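Local coordinates for luciferase-like monooxygenase (Streptomyces bottropensis, PDB 7BIP), which probably acts as a monooxygenase of the bacterial luciferase-like family, taking part in the biosynthesis of the polyketide rishirilide, at residues T10-K16 with S327-P331; E24-L28 with F332-A336. All coordinates share one frame; numbering follows the deposited sequence.

Contact 1: T10-K16 with S327-P331; sequences TVGPAEK and SGAMP
K16 NZ is held by two partners, donating to M330 O at 3.2 Å and forming a salt bridge with E24 OE1, with a weak third bond to a water that in turn donates to A329 O. The donor stands above the carbonyl plane of M330, 41° out of it. K16 reaches this point with CG anti to its backbone N (chi1 -170°) and a bend at chi3, which takes CE past G328 O at 3.9 Å; a long, flexible lysine suits such a span. M330 ends a type II' turn, S327 to M330, whose second position needs the positive phi of G328. A side chain there would also crowd E15 OE1. The two loops follow the first and last strands of a TIM barrel, 2-6 and 320-324, which pair in parallel to close it, so this contact joins the ends of the fold. The backbones meet through a weak bond from G328 N to T10 O (2.9 Å, N-H...O 126°), and a water links T10 N to G328 N, the latter bond again weak. E15 divides its carboxylate: OE2 accepts from G12 N at 3.1 Å and pairs with R253 of helix 240-262, while OE1 accepts a hydrogen bond from a water that in turn accepts from A329 N. S327 OG, 3.2 Å from T10 OG1, bonds to the carbonyl of A250 on that same helix.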
ATOM      1  N   THR A  10      12.416   1.884 -14.761  1.00 21.11           N
ATOM      2  CA  THR A  10      13.848   2.148 -14.898  1.00 25.07           C
ATOM      3  C   THR A  10      13.930   3.590 -15.371  1.00 28.36           C
ATOM      4  O   THR A  10      14.075   3.864 -16.565  1.00 31.61           O
ATOM      5  CB  THR A  10      14.530   1.171 -15.863  1.00 27.88           C
ATOM      6  OG1 THR A  10      13.774   1.086 -17.078  1.00 31.29           O
ATOM      7  CG2 THR A  10      14.597  -0.190 -15.249  1.00 23.34           C
ATOM      8  N   VAL A  11      13.800   4.517 -14.425  1.00 15.86           N
ATOM      9  CA  VAL A  11      13.580   5.918 -14.749  1.00 17.75           C
ATOM     10  C   VAL A  11      13.893   6.739 -13.511  1.00 20.76           C
ATOM     11  O   VAL A  11      13.687   6.288 -12.380  1.00 21.80           O
ATOM     12  CB  VAL A  11      12.127   6.149 -15.239  1.00 25.05           C
ATOM     13  CG1 VAL A  11      11.129   5.762 -14.144  1.00 29.14           C
ATOM     14  CG2 VAL A  11      11.940   7.587 -15.679  1.00 28.54           C
ATOM     15  N   GLY A  12      14.411   7.944 -13.727  1.00 23.14           N
ATOM     16  CA  GLY A  12      14.649   8.877 -12.655  1.00 20.79           C
ATOM     17  C   GLY A  12      13.993  10.206 -12.951  1.00 22.95           C
ATOM     18  O   GLY A  12      13.489  10.434 -14.053  1.00 22.75           O
ATOM     19  N   PRO A  13      13.996  11.113 -11.972  1.00 25.05           N
ATOM     20  CA  PRO A  13      13.194  12.342 -12.106  1.00 27.45           C
ATOM     21  C   PRO A  13      13.606  13.229 -13.267  1.00 32.97           C
ATOM     22  O   PRO A  13      12.776  14.002 -13.761  1.00 32.77           O
ATOM     23  CB  PRO A  13      13.386  13.052 -10.758  1.00 27.41           C
ATOM     24  CG  PRO A  13      14.458  12.308 -10.033  1.00 33.22           C
ATOM     25  CD  PRO A  13      14.541  10.934 -10.618  1.00 27.95           C
ATOM     26  N   ALA A  14      14.848  13.136 -13.738  1.00 35.70           N
ATOM     27  CA  ALA A  14      15.245  13.931 -14.892  1.00 40.02           C
ATOM     28  C   ALA A  14      14.620  13.428 -16.187  1.00 37.16           C
ATOM     29  O   ALA A  14      14.512  14.200 -17.145  1.00 41.54           O
ATOM     30  CB  ALA A  14      16.768  13.956 -15.014  1.00 37.68           C
ATOM     31  N   GLU A  15      14.208  12.158 -16.246  1.00 32.26           N
ATOM     32  CA  GLU A  15      13.565  11.618 -17.442  1.00 30.55           C
ATOM     33  C   GLU A  15      12.050  11.717 -17.391  1.00 29.89           C
ATOM     34  O   GLU A  15      11.418  12.028 -18.403  1.00 29.32           O
ATOM     35  CB  GLU A  15      13.939  10.150 -17.650  1.00 37.41           C
ATOM     36  CG  GLU A  15      15.418   9.869 -17.775  1.00 40.24           C
ATOM     37  CD  GLU A  15      15.724   8.398 -17.582  1.00 40.86           C
ATOM     38  OE1 GLU A  15      15.761   7.660 -18.594  1.00 36.26           O
ATOM     39  OE2 GLU A  15      15.919   7.981 -16.419  1.00 36.77           O
ATOM     40  N   LYS A  16      11.452  11.431 -16.235  1.00 24.63           N
ATOM     41  CA  LYS A  16      10.004  11.399 -16.111  1.00 20.96           C
ATOM     42  C   LYS A  16       9.646  11.616 -14.651  1.00 18.68           C
ATOM     43  O   LYS A  16      10.180  10.926 -13.781  1.00 18.93           O
ATOM     44  CB  LYS A  16       9.438  10.061 -16.618  1.00 26.79           C
ATOM     45  CG  LYS A  16       7.928  10.023 -16.751  1.00 30.38           C
ATOM     46  CD  LYS A  16       7.474   8.722 -17.397  1.00 33.89           C
ATOM     47  CE  LYS A  16       7.923   8.638 -18.843  1.00 40.50           C
ATOM     48  NZ  LYS A  16       7.004   7.800 -19.664  1.00 39.06           N
ATOM     49  N   SER A 327      10.069   1.619 -19.990  1.00 23.49           N
ATOM     50  CA  SER A 327      11.499   1.813 -19.751  1.00 32.28           C
ATOM     51  C   SER A 327      11.931   3.243 -20.032  1.00 36.63           C
ATOM     52  O   SER A 327      11.753   3.748 -21.145  1.00 40.08           O
ATOM     53  CB  SER A 327      12.350   0.862 -20.596  1.00 29.18           C
ATOM     54  OG  SER A 327      13.726   1.030 -20.272  1.00 37.78           O
ATOM     55  N   GLY A 328      12.518   3.890 -19.029  1.00 36.41           N
ATOM     56  CA  GLY A 328      13.084   5.206 -19.236  1.00 32.62           C
ATOM     57  C   GLY A 328      12.016   6.204 -19.611  1.00 35.82           C
ATOM     58  O   GLY A 328      10.908   6.207 -19.064  1.00 33.36           O
ATOM     59  N   ALA A 329      12.350   7.064 -20.565  1.00 37.17           N
ATOM     60  CA  ALA A 329      11.424   8.059 -21.073  1.00 35.57           C
ATOM     61  C   ALA A 329      10.588   7.538 -22.235  1.00 34.70           C
ATOM     62  O   ALA A 329      10.035   8.348 -22.987  1.00 41.36           O
ATOM     63  CB  ALA A 329      12.184   9.320 -21.495  1.00 32.43           C
ATOM     64  N   MET A 330      10.498   6.213 -22.408  1.00 32.06           N
ATOM     65  CA  MET A 330       9.666   5.632 -23.455  1.00 24.25           C
ATOM     66  C   MET A 330       8.258   6.208 -23.360  1.00 20.04           C
ATOM     67  O   MET A 330       7.621   6.098 -22.299  1.00 25.39           O
ATOM     68  CB  MET A 330       9.595   4.107 -23.359  1.00 20.41           C
ATOM     69  CG  MET A 330       8.513   3.496 -24.272  1.00 23.30           C
ATOM     70  SD  MET A 330       8.300   1.706 -24.155  0.96 22.43           S
ATOM     71  CE  MET A 330      10.015   1.193 -24.154  1.00 20.13           C
ATOM     72  N   PRO A 331       7.759   6.848 -24.416  1.00 20.71           N
ATOM     73  CA  PRO A 331       6.417   7.428 -24.365  1.00 23.62           C
ATOM     74  C   PRO A 331       5.388   6.380 -23.985  1.00 24.22           C
ATOM     75  O   PRO A 331       5.484   5.214 -24.380  1.00 16.24           O
ATOM     76  CB  PRO A 331       6.193   7.935 -25.796  1.00 28.03           C
ATOM     77  CG  PRO A 331       7.562   8.162 -26.339  1.00 24.96           C
ATOM     78  CD  PRO A 331       8.469   7.170 -25.668  1.00 22.52           C
TER
HETATM   79  O   HOH W   1      10.456   2.867 -16.844  1.00 29.83           O
HETATM   80  O   HOH W   2      15.233   7.051 -21.329  1.00 40.67           O
HETATM   81  O   HOH W   3       7.853  10.201 -21.943  1.00 43.46           O

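Contact 2: E24-L28 with F332-A336; sequences ESLRL and FEESA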
ATOM      1  N   GLU A  24       0.626   7.111 -16.007  1.00 14.39           N
ATOM      2  CA  GLU A  24       0.782   6.271 -17.184  1.00 14.11           C
ATOM      3  C   GLU A  24       0.709   4.798 -16.818  1.00 12.74           C
ATOM      4  O   GLU A  24       0.076   4.008 -17.528  1.00 13.23           O
ATOM      5  CB  GLU A  24       2.106   6.604 -17.882  1.00 12.94           C
ATOM      6  CG  GLU A  24       2.078   7.973 -18.554  1.00 15.06           C
ATOM      7  CD  GLU A  24       3.393   8.342 -19.207  1.00 20.93           C
ATOM      8  OE1 GLU A  24       4.342   7.547 -19.121  1.00 21.00           O
ATOM      9  OE2 GLU A  24       3.466   9.435 -19.802  1.00 24.15           O
ATOM     10  N   SER A  25       1.339   4.404 -15.706  1.00 12.68           N
ATOM     11  CA  SER A  25       1.313   2.995 -15.333  1.00 11.05           C
ATOM     12  C   SER A  25      -0.097   2.534 -14.988  1.00 10.77           C
ATOM     13  O   SER A  25      -0.479   1.403 -15.317  1.00 12.33           O
ATOM     14  CB  SER A  25       2.258   2.743 -14.160  1.00 16.97           C
ATOM     15  OG  SER A  25       3.584   2.655 -14.644  1.00 20.62           O
ATOM     16  N   LEU A  26      -0.872   3.367 -14.285  1.00 12.48           N
ATOM     17  CA  LEU A  26      -2.249   2.974 -13.990  1.00 12.75           C
ATOM     18  C   LEU A  26      -3.081   2.862 -15.267  1.00 13.92           C
ATOM     19  O   LEU A  26      -3.954   1.991 -15.371  1.00 14.16           O
ATOM     20  CB  LEU A  26      -2.898   3.956 -13.006  1.00 13.88           C
ATOM     21  CG  LEU A  26      -2.400   3.839 -11.564  1.00 14.56           C
ATOM     22  CD1 LEU A  26      -2.907   5.003 -10.719  1.00 17.93           C
ATOM     23  CD2 LEU A  26      -2.818   2.504 -10.940  1.00 14.81           C
ATOM     24  N   ARG A  27      -2.822   3.724 -16.254  1.00 12.02           N
ATOM     25  CA  ARG A  27      -3.555   3.616 -17.512  1.00 12.76           C
ATOM     26  C   ARG A  27      -3.171   2.348 -18.270  1.00 12.94           C
ATOM     27  O   ARG A  27      -4.031   1.722 -18.907  1.00 13.34           O
ATOM     28  CB  ARG A  27      -3.316   4.860 -18.368  1.00 12.13           C
ATOM     29  CG  ARG A  27      -4.006   4.853 -19.732  1.00 17.38           C
ATOM     30  CD  ARG A  27      -5.489   4.529 -19.625  1.00 21.91           C
ATOM     31  NE  ARG A  27      -6.052   4.198 -20.940  1.00 24.65           N
ATOM     32  CZ  ARG A  27      -7.123   3.439 -21.122  1.00 30.72           C
ATOM     33  NH1 ARG A  27      -7.765   2.930 -20.078  1.00 27.86           N
ATOM     34  NH2 ARG A  27      -7.556   3.188 -22.351  1.00 37.85           N
ATOM     35  N   LEU A  28      -1.890   1.941 -18.204  1.00 12.61           N
ATOM     36  CA  LEU A  28      -1.498   0.673 -18.819  1.00 11.91           C
ATOM     37  C   LEU A  28      -2.141  -0.511 -18.105  1.00 12.25           C
ATOM     38  O   LEU A  28      -2.495  -1.513 -18.743  1.00 13.58           O
ATOM     39  CB  LEU A  28       0.027   0.534 -18.834  1.00 12.82           C
ATOM     40  CG  LEU A  28       0.744   1.566 -19.716  1.00 13.06           C
ATOM     41  CD1 LEU A  28       2.229   1.564 -19.455  1.00 12.88           C
ATOM     42  CD2 LEU A  28       0.474   1.312 -21.196  1.00 11.83           C
ATOM     43  N   PHE A 332       4.402   6.817 -23.197  1.00 17.63           N
ATOM     44  CA  PHE A 332       3.256   5.971 -22.903  1.00 16.51           C
ATOM     45  C   PHE A 332       2.664   5.396 -24.185  1.00 14.13           C
ATOM     46  O   PHE A 332       2.279   4.224 -24.228  1.00 16.32           O
ATOM     47  CB  PHE A 332       2.205   6.772 -22.123  1.00 17.96           C
ATOM     48  CG  PHE A 332       0.829   6.177 -22.179  1.00 15.57           C
ATOM     49  CD1 PHE A 332       0.446   5.207 -21.262  1.00 15.70           C
ATOM     50  CD2 PHE A 332      -0.079   6.572 -23.152  1.00 17.90           C
ATOM     51  CE1 PHE A 332      -0.816   4.647 -21.322  1.00 18.91           C
ATOM     52  CE2 PHE A 332      -1.339   6.004 -23.224  1.00 18.20           C
ATOM     53  CZ  PHE A 332      -1.711   5.045 -22.307  1.00 17.57           C
ATOM     54  N   GLU A 333       2.596   6.205 -25.249  1.00 15.26           N
ATOM     55  CA  GLU A 333       1.932   5.753 -26.470  1.00 21.01           C
ATOM     56  C   GLU A 333       2.634   4.538 -27.071  1.00 15.19           C
ATOM     57  O   GLU A 333       1.988   3.708 -27.727  1.00 17.50           O
ATOM     58  CB  GLU A 333       1.869   6.899 -27.491  1.00 23.65           C
ATOM     59  CG  GLU A 333       0.959   8.059 -27.090  1.00 32.61           C
ATOM     60  CD  GLU A 333       1.548   8.948 -25.992  1.00 41.74           C
ATOM     61  OE1 GLU A 333       2.766   8.855 -25.710  1.00 42.85           O
ATOM     62  OE2 GLU A 333       0.781   9.745 -25.410  1.00 47.63           O
ATOM     63  N   GLU A 334       3.946   4.418 -26.854  1.00 15.86           N
ATOM     64  CA  GLU A 334       4.701   3.277 -27.364  1.00 16.93           C
ATOM     65  C   GLU A 334       4.453   2.036 -26.517  1.00 15.14           C
ATOM     66  O   GLU A 334       4.308   0.932 -27.056  1.00 14.98           O
ATOM     67  CB  GLU A 334       6.195   3.620 -27.417  1.00 15.86           C
ATOM     68  CG  GLU A 334       6.537   4.519 -28.616  1.00 18.47           C
ATOM     69  CD  GLU A 334       7.973   5.011 -28.637  1.00 25.93           C
ATOM     70  OE1 GLU A 334       8.885   4.270 -28.211  1.00 21.78           O
ATOM     71  OE2 GLU A 334       8.185   6.161 -29.082  1.00 31.81           O
ATOM     72  N   SER A 335       4.389   2.195 -25.192  1.00 12.84           N
ATOM     73  CA  SER A 335       3.986   1.070 -24.353  1.00 16.29           C
ATOM     74  C   SER A 335       2.580   0.596 -24.712  1.00 15.52           C
ATOM     75  O   SER A 335       2.307  -0.609 -24.794  1.00 13.94           O
ATOM     76  CB  SER A 335       4.041   1.475 -22.883  1.00 13.91           C
ATOM     77  OG  SER A 335       5.349   1.921 -22.541  1.00 15.13           O
ATOM     78  N   ALA A 336       1.673   1.537 -24.939  1.00 11.50           N
ATOM     79  CA  ALA A 336       0.300   1.177 -25.270  1.00 14.84           C
ATOM     80  C   ALA A 336       0.220   0.503 -26.637  1.00 12.81           C
ATOM     81  O   ALA A 336      -0.549  -0.448 -26.821  1.00 15.08           O
ATOM     82  CB  ALA A 336      -0.577   2.430 -25.229  1.00 16.51           C
TER
HETATM   83  O   HOH W   4       4.697   9.417 -22.105  1.00 27.61           O
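The ring of F332 is inserted against helix 24-28, touching E24, R27 and L28 at once. The phenyl group swings out of its own helix because chi1 (160°) sets CG opposite the backbone N, and it meets the R27 chain, where CG lies 3.5 Å from CZ, and the L28 branch, where CD2 lies 3.6 Å from CE1. Both come at an oblique angle to the ring. R27 offers only its methylenes: its chain bends at chi2, and the guanidinium, tilted from the ring plane, goes to E30 and E34 farther along its helix. A336, one turn on from F332, puts CB over one ring face, offset toward the rim, and this small side chain also meets L28, CD2 to CB 4.3 Å. The helices 18-35 and 332-345 are the first and last of the TIM barrel, neighbours because their strands pair, and these short segments run nearly parallel (18°) with axes 10.6 Å apart. L28 fills the space between them; its CD1 packs on S335 CB at 3.9 Å, while S335 OG turns to the carbonyl of V325. E24 stretches out beyond CG, bringing CD to 3.5 Å from F332 CB, with its carboxylate 43° from the ring plane. OE2 accepts from Q20 and from a water that itself accepts from F332 N in the first turn of the helix. This negative charge close to a helix start may be electrostatically favourable. Replacing E24 by an alanine removes the carboxylate, which would probably leave K16 without its charged mate, break the water bridge to F332 N and open a gap beside F332 CB.

In the fold
Along the chain the segments alternate, 10-16 and 24-28 near the start, 327-331 and 332-336 near the end, so both contacts join the same two strand-loop-helix units. Contact 1 joins the loops after strands 2-6 and 320-324; contact 2 joins the helices that follow, 18-35 and 332-345. Their centres are 13 Å apart, and they touch: the K16–E24 salt bridge runs from one to the other, and M330 SD packs on S335 OG. Both lie where the first and last strand-helix units of the barrel meet, their strands pairing in parallel. The loops lie at the C-terminal ends of the strands, the end where TIM-barrel enzymes generally place the active site.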